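Local structure of YARHG domain-containing protein (Legionella pneumophila subsp. pneumophila, 4G2A) at residues A[245-259]-A[310-322]. The protein is of unknown function, possibly nutrient binding, and combines a strand-rich DUF4424 region with a helical YARHG domain. Numbering follows the deposited sequence.
Sequences IYPWLNSDDALSKLA and EDKKLLSMINQAK
CE1 of the Tyr246 ring meets CG of Glu310 obliquely at 3.7 Å, and the carboxylate beyond stands 80° from the ring plane; Tyr242 packs edge-to-face with the same phenol. Here the C-terminal helix of the YARHG domain packs across two others, helices 245-250 and 254-259. One face of the Trp248 indole carries Leu258 CD2, shifted toward the rim, while Leu314 CD1 approaches the ring obliquely and reaches Trp248 CB. Leu269 of helix 263-275 touches both Trp248 and Leu258, adding a further helix to this side. No hydrogen bond crosses the contact, which is held by apolar packing in two interlocked knobs-into-holes. Leu249 is one knob, set among Glu310, Lys313, Leu314 and Met317: its CD1 lies 3.4 Å from Glu310 O, and its CD2 touches both Lys313 CB and Met317 SE. Met317, a selenomethionine, is the returning knob among Leu249, Ala254, Leu255 and Leu258. Extended beyond CG, it carries its selenium past Leu249 CD2 at 3.7 Å and its CE on to Ala254 CB at 3.8 Å, spanning the bend between the two helices. Leu314 turns the other way, CG anti to the backbone N (chi1 -174°), which sends CD2 against Ile245 CG2. Helix 254-259 crosses helix 310-321 at -70° with axes 8.8 Å apart, consistent with the small Ala321 at the crossing. Leu258 lies nearly at right angles to Met317 and Ile318, touching Met317 CB with CD1 and Ile318 CG1 with CD2. Where the helices draw nearest, Ala321 CB rests against Leu255 O at 3.5 Å and Leu258 CB at 3.6 Å.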
ATOM      1  N   ILE A 245      22.483   1.033   0.459  1.00 36.35           N
ATOM      2  CA  ILE A 245      23.247   1.406   1.668  1.00 35.80           C
ATOM      3  C   ILE A 245      23.359   0.253   2.692  1.00 41.47           C
ATOM      4  O   ILE A 245      24.479  -0.126   3.046  1.00 40.88           O
ATOM      5  CB  ILE A 245      22.701   2.701   2.364  1.00 38.09           C
ATOM      6  CG1 ILE A 245      22.462   3.930   1.413  1.00 38.29           C
ATOM      7  CG2 ILE A 245      23.487   3.084   3.616  1.00 37.59           C
ATOM      8  CD1 ILE A 245      23.427   4.232   0.310  1.00 48.99           C
ATOM      9  N   TYR A 246      22.217  -0.256   3.206  1.00 39.37           N
ATOM     10  CA  TYR A 246      22.192  -1.280   4.262  1.00 40.22           C
ATOM     11  C   TYR A 246      22.919  -2.606   3.853  1.00 43.01           C
ATOM     12  O   TYR A 246      23.630  -3.133   4.707  1.00 41.92           O
ATOM     13  CB  TYR A 246      20.757  -1.556   4.762  1.00 43.65           C
ATOM     14  CG  TYR A 246      20.024  -0.368   5.373  1.00 47.02           C
ATOM     15  CD1 TYR A 246      20.643   0.878   5.505  1.00 47.80           C
ATOM     16  CD2 TYR A 246      18.702  -0.483   5.798  1.00 49.72           C
ATOM     17  CE1 TYR A 246      19.955   1.983   6.017  1.00 48.72           C
ATOM     18  CE2 TYR A 246      18.010   0.612   6.329  1.00 50.76           C
ATOM     19  CZ  TYR A 246      18.642   1.842   6.443  1.00 56.97           C
ATOM     20  OH  TYR A 246      17.964   2.914   6.984  1.00 58.08           O
ATOM     21  N   PRO A 247      22.858  -3.142   2.598  1.00 40.27           N
ATOM     22  CA  PRO A 247      23.627  -4.369   2.302  1.00 41.59           C
ATOM     23  C   PRO A 247      25.126  -4.204   2.585  1.00 46.12           C
ATOM     24  O   PRO A 247      25.718  -5.145   3.117  1.00 46.90           O
ATOM     25  CB  PRO A 247      23.358  -4.605   0.820  1.00 43.40           C
ATOM     26  CG  PRO A 247      22.050  -3.956   0.581  1.00 47.07           C
ATOM     27  CD  PRO A 247      22.059  -2.733   1.425  1.00 40.90           C
ATOM     28  N   TRP A 248      25.719  -2.999   2.297  1.00 40.68           N
ATOM     29  CA  TRP A 248      27.126  -2.679   2.577  1.00 39.74           C
ATOM     30  C   TRP A 248      27.387  -2.562   4.066  1.00 45.98           C
ATOM     31  O   TRP A 248      28.450  -2.983   4.538  1.00 46.83           O
ATOM     32  CB  TRP A 248      27.571  -1.374   1.888  1.00 36.23           C
ATOM     33  CG  TRP A 248      27.791  -1.523   0.423  1.00 37.03           C
ATOM     34  CD1 TRP A 248      27.033  -0.991  -0.575  1.00 39.58           C
ATOM     35  CD2 TRP A 248      28.814  -2.295  -0.217  1.00 38.33           C
ATOM     36  NE1 TRP A 248      27.488  -1.423  -1.802  1.00 40.59           N
ATOM     37  CE2 TRP A 248      28.589  -2.218  -1.611  1.00 43.04           C
ATOM     38  CE3 TRP A 248      29.896  -3.063   0.254  1.00 40.59           C
ATOM     39  CZ2 TRP A 248      29.433  -2.839  -2.539  1.00 43.78           C
ATOM     40  CZ3 TRP A 248      30.720  -3.687  -0.667  1.00 43.69           C
ATOM     41  CH2 TRP A 248      30.482  -3.578  -2.044  1.00 44.93           C
ATOM     42  N   LEU A 249      26.434  -1.983   4.814  1.00 42.93           N
ATOM     43  CA  LEU A 249      26.622  -1.827   6.252  1.00 43.89           C
ATOM     44  C   LEU A 249      26.478  -3.155   6.985  1.00 50.45           C
ATOM     45  O   LEU A 249      27.219  -3.381   7.933  1.00 52.97           O
ATOM     46  CB  LEU A 249      25.679  -0.766   6.841  1.00 43.26           C
ATOM     47  CG  LEU A 249      26.009   0.686   6.475  1.00 46.50           C
ATOM     48  CD1 LEU A 249      24.853   1.578   6.742  1.00 47.32           C
ATOM     49  CD2 LEU A 249      27.180   1.194   7.261  1.00 49.57           C
ATOM     50  N   ASN A 250      25.592  -4.047   6.518  1.00 47.25           N
ATOM     51  CA  ASN A 250      25.339  -5.355   7.133  1.00 49.48           C
ATOM     52  C   ASN A 250      26.332  -6.436   6.674  1.00 54.33           C
ATOM     53  O   ASN A 250      26.390  -7.501   7.291  1.00 54.87           O
ATOM     54  CB  ASN A 250      23.909  -5.821   6.847  1.00 51.95           C
ATOM     55  CG  ASN A 250      22.825  -4.899   7.352  1.00 73.33           C
ATOM     56  OD1 ASN A 250      23.002  -4.126   8.297  1.00 66.68           O
ATOM     57  ND2 ASN A 250      21.662  -4.986   6.745  1.00 69.76           N
ATOM     58  N   SER A 251      27.110  -6.153   5.607  1.00 50.72           N
ATOM     59  CA  SER A 251      28.115  -7.045   5.032  1.00 52.62           C
ATOM     60  C   SER A 251      29.149  -7.439   6.079  1.00 59.84           C
ATOM     61  O   SER A 251      29.551  -6.602   6.901  1.00 58.64           O
ATOM     62  CB  SER A 251      28.792  -6.384   3.835  1.00 55.32           C
ATOM     63  OG  SER A 251      29.603  -7.309   3.126  1.00 69.21           O
ATOM     64  N   ASP A 252      29.557  -8.729   6.035  1.00 60.92           N
ATOM     65  CA  ASP A 252      30.520  -9.339   6.962  0.50 62.98           C
ATOM     66  C   ASP A 252      31.968  -8.902   6.670  1.00 65.82           C
ATOM     67  O   ASP A 252      32.743  -8.683   7.617  1.00 66.21           O
ATOM     68  CB  ASP A 252      30.409 -10.880   6.931  0.50 68.71           C
ATOM     69  CG  ASP A 252      30.553 -11.531   5.561  0.50 80.34           C
ATOM     70  OD1 ASP A 252      29.951 -11.017   4.588  0.50 78.82           O
ATOM     71  OD2 ASP A 252      31.203 -12.596   5.478  0.50 89.73           O
ATOM     72  N   ASP A 253      32.329  -8.770   5.364  1.00 59.50           N
ATOM     73  CA  ASP A 253      33.653  -8.366   4.889  0.50 58.65           C
ATOM     74  C   ASP A 253      33.572  -6.985   4.191  1.00 57.02           C
ATOM     75  O   ASP A 253      34.208  -6.777   3.154  1.00 56.89           O
ATOM     76  CB  ASP A 253      34.209  -9.453   3.933  0.50 63.84           C
ATOM     77  CG  ASP A 253      33.348  -9.742   2.706  0.50 73.55           C
ATOM     78  OD1 ASP A 253      32.168 -10.121   2.880  0.50 73.96           O
ATOM     79  OD2 ASP A 253      33.862  -9.605   1.576  0.50 80.15           O
ATOM     80  N   ALA A 254      32.788  -6.047   4.757  1.00 47.27           N
ATOM     81  CA  ALA A 254      32.523  -4.720   4.211  1.00 43.17           C
ATOM     82  C   ALA A 254      33.755  -3.992   3.650  1.00 44.94           C
ATOM     83  O   ALA A 254      33.680  -3.538   2.511  1.00 44.68           O
ATOM     84  CB  ALA A 254      31.828  -3.850   5.239  1.00 41.92           C
ATOM     85  N   LEU A 255      34.875  -3.891   4.399  1.00 40.26           N
ATOM     86  CA  LEU A 255      36.056  -3.154   3.910  1.00 38.25           C
ATOM     87  C   LEU A 255      36.746  -3.871   2.750  1.00 44.55           C
ATOM     88  O   LEU A 255      37.120  -3.211   1.779  1.00 43.44           O
ATOM     89  CB  LEU A 255      37.050  -2.858   5.038  1.00 38.01           C
ATOM     90  CG  LEU A 255      36.521  -1.922   6.141  1.00 39.62           C
ATOM     91  CD1 LEU A 255      37.589  -1.588   7.140  1.00 40.04           C
ATOM     92  CD2 LEU A 255      35.901  -0.659   5.559  1.00 37.55           C
ATOM     93  N   SER A 256      36.850  -5.215   2.823  1.00 44.42           N
ATOM     94  CA  SER A 256      37.427  -6.069   1.779  1.00 47.85           C
ATOM     95  C   SER A 256      36.563  -6.039   0.515  1.00 52.35           C
ATOM     96  O   SER A 256      37.096  -5.919  -0.584  1.00 53.04           O
ATOM     97  CB  SER A 256      37.561  -7.508   2.278  1.00 55.85           C
ATOM     98  OG  SER A 256      38.238  -7.572   3.524  1.00 67.73           O
ATOM     99  N   LYS A 257      35.228  -6.130   0.685  1.00 49.35           N
ATOM    100  CA  LYS A 257      34.228  -6.106  -0.384  1.00 49.25           C
ATOM    101  C   LYS A 257      34.193  -4.711  -1.072  1.00 51.21           C
ATOM    102  O   LYS A 257      34.131  -4.661  -2.305  1.00 52.50           O
ATOM    103  CB  LYS A 257      32.849  -6.499   0.179  1.00 50.80           C
ATOM    104  CG  LYS A 257      31.933  -7.195  -0.810  1.00 71.01           C
ATOM    105  CD  LYS A 257      30.668  -7.706  -0.125  1.00 87.09           C
ATOM    106  CE  LYS A 257      29.591  -8.113  -1.108  1.00102.76           C
ATOM    107  NZ  LYS A 257      28.423  -8.746  -0.435  1.00110.65           N
ATOM    108  N   LEU A 258      34.274  -3.595  -0.295  1.00 43.57           N
ATOM    109  CA  LEU A 258      34.282  -2.234  -0.867  1.00 41.13           C
ATOM    110  C   LEU A 258      35.555  -1.986  -1.711  1.00 49.84           C
ATOM    111  O   LEU A 258      35.488  -1.309  -2.738  1.00 50.22           O
ATOM    112  CB  LEU A 258      34.176  -1.144   0.221  1.00 37.86           C
ATOM    113  CG  LEU A 258      32.834  -0.849   0.870  1.00 39.54           C
ATOM    114  CD1 LEU A 258      33.027  -0.074   2.173  1.00 38.41           C
ATOM    115  CD2 LEU A 258      31.943  -0.040  -0.031  1.00 38.63           C
ATOM    116  N   ALA A 259      36.712  -2.530  -1.269  1.00 49.11           N
ATOM    117  CA  ALA A 259      37.997  -2.418  -1.971  1.00 50.88           C
ATOM    118  C   ALA A 259      37.967  -3.152  -3.332  1.00 58.24           C
ATOM    119  O   ALA A 259      38.688  -2.756  -4.248  1.00 60.08           O
ATOM    120  CB  ALA A 259      39.119  -2.969  -1.103  1.00 52.72           C
ATOM    121  N   GLU A 310      23.440   6.207   9.227  1.00 40.43           N
ATOM    122  CA  GLU A 310      23.739   5.085   8.328  1.00 39.02           C
ATOM    123  C   GLU A 310      24.603   5.550   7.156  1.00 39.04           C
ATOM    124  O   GLU A 310      25.591   4.889   6.834  1.00 38.77           O
ATOM    125  CB  GLU A 310      22.447   4.416   7.808  1.00 41.14           C
ATOM    126  CG  GLU A 310      21.703   3.564   8.825  1.00 53.73           C
ATOM    127  CD  GLU A 310      21.033   4.332   9.946  1.00 85.61           C
ATOM    128  OE1 GLU A 310      20.044   5.048   9.670  1.00 88.03           O
ATOM    129  OE2 GLU A 310      21.524   4.245  11.095  1.00 89.25           O
ATOM    130  N   ASP A 311      24.235   6.693   6.540  1.00 33.20           N
ATOM    131  CA  ASP A 311      24.939   7.340   5.430  1.00 31.72           C
ATOM    132  C   ASP A 311      26.374   7.633   5.810  1.00 33.23           C
ATOM    133  O   ASP A 311      27.282   7.217   5.108  1.00 33.55           O
ATOM    134  CB  ASP A 311      24.236   8.651   5.049  1.00 34.72           C
ATOM    135  CG  ASP A 311      22.767   8.534   4.668  1.00 54.05           C
ATOM    136  OD1 ASP A 311      22.336   7.428   4.258  1.00 58.55           O
ATOM    137  OD2 ASP A 311      22.044   9.532   4.804  1.00 59.90           O
ATOM    138  N   LYS A 312      26.568   8.310   6.948  1.00 29.27           N
ATOM    139  CA  LYS A 312      27.856   8.688   7.538  1.00 29.19           C
ATOM    140  C   LYS A 312      28.732   7.438   7.832  1.00 33.70           C
ATOM    141  O   LYS A 312      29.921   7.461   7.513  1.00 32.70           O
ATOM    142  CB  LYS A 312      27.633   9.527   8.806  1.00 31.55           C
ATOM    143  CG  LYS A 312      26.990  10.867   8.496  1.00 42.37           C
ATOM    144  CD  LYS A 312      26.369  11.524   9.706  1.00 52.66           C
ATOM    145  CE  LYS A 312      25.763  12.856   9.325  1.00 62.57           C
ATOM    146  NZ  LYS A 312      24.818  13.362  10.356  1.00 71.49           N
ATOM    147  N   LYS A 313      28.135   6.341   8.358  1.00 31.20           N
ATOM    148  CA  LYS A 313      28.843   5.067   8.602  1.00 31.65           C
ATOM    149  C   LYS A 313      29.354   4.460   7.290  1.00 35.35           C
ATOM    150  O   LYS A 313      30.481   3.958   7.256  1.00 35.78           O
ATOM    151  CB  LYS A 313      27.963   4.044   9.343  1.00 34.42           C
ATOM    152  CG  LYS A 313      27.842   4.289  10.830  1.00 47.25           C
ATOM    153  CD  LYS A 313      26.926   3.258  11.481  1.00 54.62           C
ATOM    154  CE  LYS A 313      26.914   3.417  12.980  1.00 61.17           C
ATOM    155  NZ  LYS A 313      26.159   2.325  13.645  1.00 71.32           N
ATOM    156  N   LEU A 314      28.548   4.529   6.206  1.00 30.93           N
ATOM    157  CA  LEU A 314      28.978   4.014   4.899  1.00 29.34           C
ATOM    158  C   LEU A 314      30.116   4.868   4.327  1.00 32.34           C
ATOM    159  O   LEU A 314      31.104   4.304   3.830  1.00 33.55           O
ATOM    160  CB  LEU A 314      27.823   3.879   3.896  1.00 28.18           C
ATOM    161  CG  LEU A 314      28.168   3.199   2.546  1.00 32.26           C
ATOM    162  CD1 LEU A 314      28.970   1.904   2.723  1.00 31.66           C
ATOM    163  CD2 LEU A 314      26.904   2.920   1.751  1.00 36.92           C
ATOM    164  N   LEU A 315      30.019   6.202   4.448  1.00 27.63           N
ATOM    165  CA  LEU A 315      31.087   7.109   3.986  1.00 27.33           C
ATOM    166  C   LEU A 315      32.369   6.886   4.759  1.00 32.62           C
ATOM    167  O   LEU A 315      33.449   6.972   4.179  1.00 32.22           O
ATOM    168  CB  LEU A 315      30.659   8.582   4.080  1.00 26.69           C
ATOM    169  CG  LEU A 315      29.619   8.985   3.025  1.00 29.92           C
ATOM    170  CD1 LEU A 315      28.841  10.220   3.462  1.00 29.65           C
ATOM    171  CD2 LEU A 315      30.264   9.126   1.630  1.00 28.56           C
ATOM    172  N   SER A 316      32.243   6.550   6.066  1.00 30.77           N
ATOM    173  CA  SER A 316      33.378   6.268   6.939  1.00 29.97           C
ATOM    174  C   SER A 316      34.035   4.928   6.518  1.00 34.75           C
ATOM    175  O   SER A 316      35.264   4.833   6.510  1.00 36.41           O
ATOM    176  CB  SER A 316      32.945   6.257   8.402  1.00 28.24           C
ATOM    177  OG  SER A 316      34.041   5.952   9.252  1.00 31.41           O
HETATM  178  N   MSE A 317      33.223   3.931   6.127  1.00 29.57           N
HETATM  179  CA  MSE A 317      33.689   2.621   5.648  1.00 30.63           C
HETATM  180  C   MSE A 317      34.446   2.748   4.319  1.00 32.72           C
HETATM  181  O   MSE A 317      35.512   2.149   4.158  1.00 32.02           O
HETATM  182  CB  MSE A 317      32.522   1.650   5.491  1.00 33.94           C
HETATM  183  CG  MSE A 317      32.124   0.945   6.771  1.00 43.64           C
HETATM  184 SE   MSE A 317      30.547  -0.180   6.430  0.75 54.79          SE
HETATM  185  CE  MSE A 317      30.665  -1.432   7.979  1.00 53.81           C
ATOM    186  N   ILE A 318      33.927   3.578   3.393  1.00 29.03           N
ATOM    187  CA  ILE A 318      34.560   3.842   2.099  1.00 29.21           C
ATOM    188  C   ILE A 318      35.939   4.482   2.343  1.00 33.43           C
ATOM    189  O   ILE A 318      36.927   4.047   1.743  1.00 35.08           O
ATOM    190  CB  ILE A 318      33.634   4.687   1.166  1.00 30.79           C
ATOM    191  CG1 ILE A 318      32.373   3.898   0.790  1.00 29.72           C
ATOM    192  CG2 ILE A 318      34.372   5.187  -0.097  1.00 31.57           C
ATOM    193  CD1 ILE A 318      31.177   4.783   0.347  1.00 29.87           C
ATOM    194  N   ASN A 319      36.022   5.422   3.295  1.00 29.12           N
ATOM    195  CA  ASN A 319      37.275   6.087   3.647  1.00 29.49           C
ATOM    196  C   ASN A 319      38.333   5.098   4.158  1.00 34.65           C
ATOM    197  O   ASN A 319      39.516   5.258   3.851  1.00 36.50           O
ATOM    198  CB  ASN A 319      37.043   7.203   4.678  1.00 28.18           C
ATOM    199  CG  ASN A 319      38.277   8.027   4.947  1.00 36.14           C
ATOM    200  OD1 ASN A 319      39.001   8.441   4.034  1.00 29.45           O
ATOM    201  ND2 ASN A 319      38.561   8.255   6.202  1.00 27.31           N
ATOM    202  N   GLN A 320      37.904   4.085   4.908  1.00 30.22           N
ATOM    203  CA  GLN A 320      38.757   3.044   5.488  1.00 31.12           C
ATOM    204  C   GLN A 320      39.072   1.927   4.503  1.00 36.89           C
ATOM    205  O   GLN A 320      40.133   1.306   4.623  1.00 38.13           O
ATOM    206  CB  GLN A 320      38.079   2.413   6.727  1.00 32.09           C
ATOM    207  CG  GLN A 320      37.842   3.377   7.880  1.00 35.10           C
ATOM    208  CD  GLN A 320      37.038   2.729   8.964  1.00 48.25           C
ATOM    209  OE1 GLN A 320      37.443   1.730   9.566  1.00 45.12           O
ATOM    210  NE2 GLN A 320      35.875   3.287   9.231  1.00 39.97           N
ATOM    211  N   ALA A 321      38.136   1.608   3.584  1.00 33.74           N
ATOM    212  CA  ALA A 321      38.337   0.518   2.616  1.00 35.58           C
ATOM    213  C   ALA A 321      39.507   0.783   1.670  1.00 44.14           C
ATOM    214  O   ALA A 321      40.290  -0.133   1.395  1.00 47.77           O
ATOM    215  CB  ALA A 321      37.081   0.292   1.808  1.00 35.28           C
ATOM    216  N   LYS A 322      39.628   2.031   1.191  1.00 39.68           N
ATOM    217  CA  LYS A 322      40.647   2.435   0.232  1.00 44.87           C
ATOM    218  C   LYS A 322      41.905   3.018   0.929  1.00 59.02           C
ATOM    219  O   LYS A 322      42.072   2.811   2.155  1.00 63.22           O
ATOM    220  CB  LYS A 322      40.032   3.420  -0.796  1.00 46.41           C
ATOM    221  CG  LYS A 322      39.093   2.733  -1.822  1.00 57.34           C
ATOM    222  CD  LYS A 322      39.839   2.133  -3.036  1.00 67.57           C
ATOM    223  CE  LYS A 322      39.213   0.871  -3.594  1.00 79.39           C
ATOM    224  NZ  LYS A 322      38.171   1.152  -4.619  1.00 86.74           N
ATOM    225  OXT LYS A 322      42.785   3.563   0.225  1.00 78.40           O
TER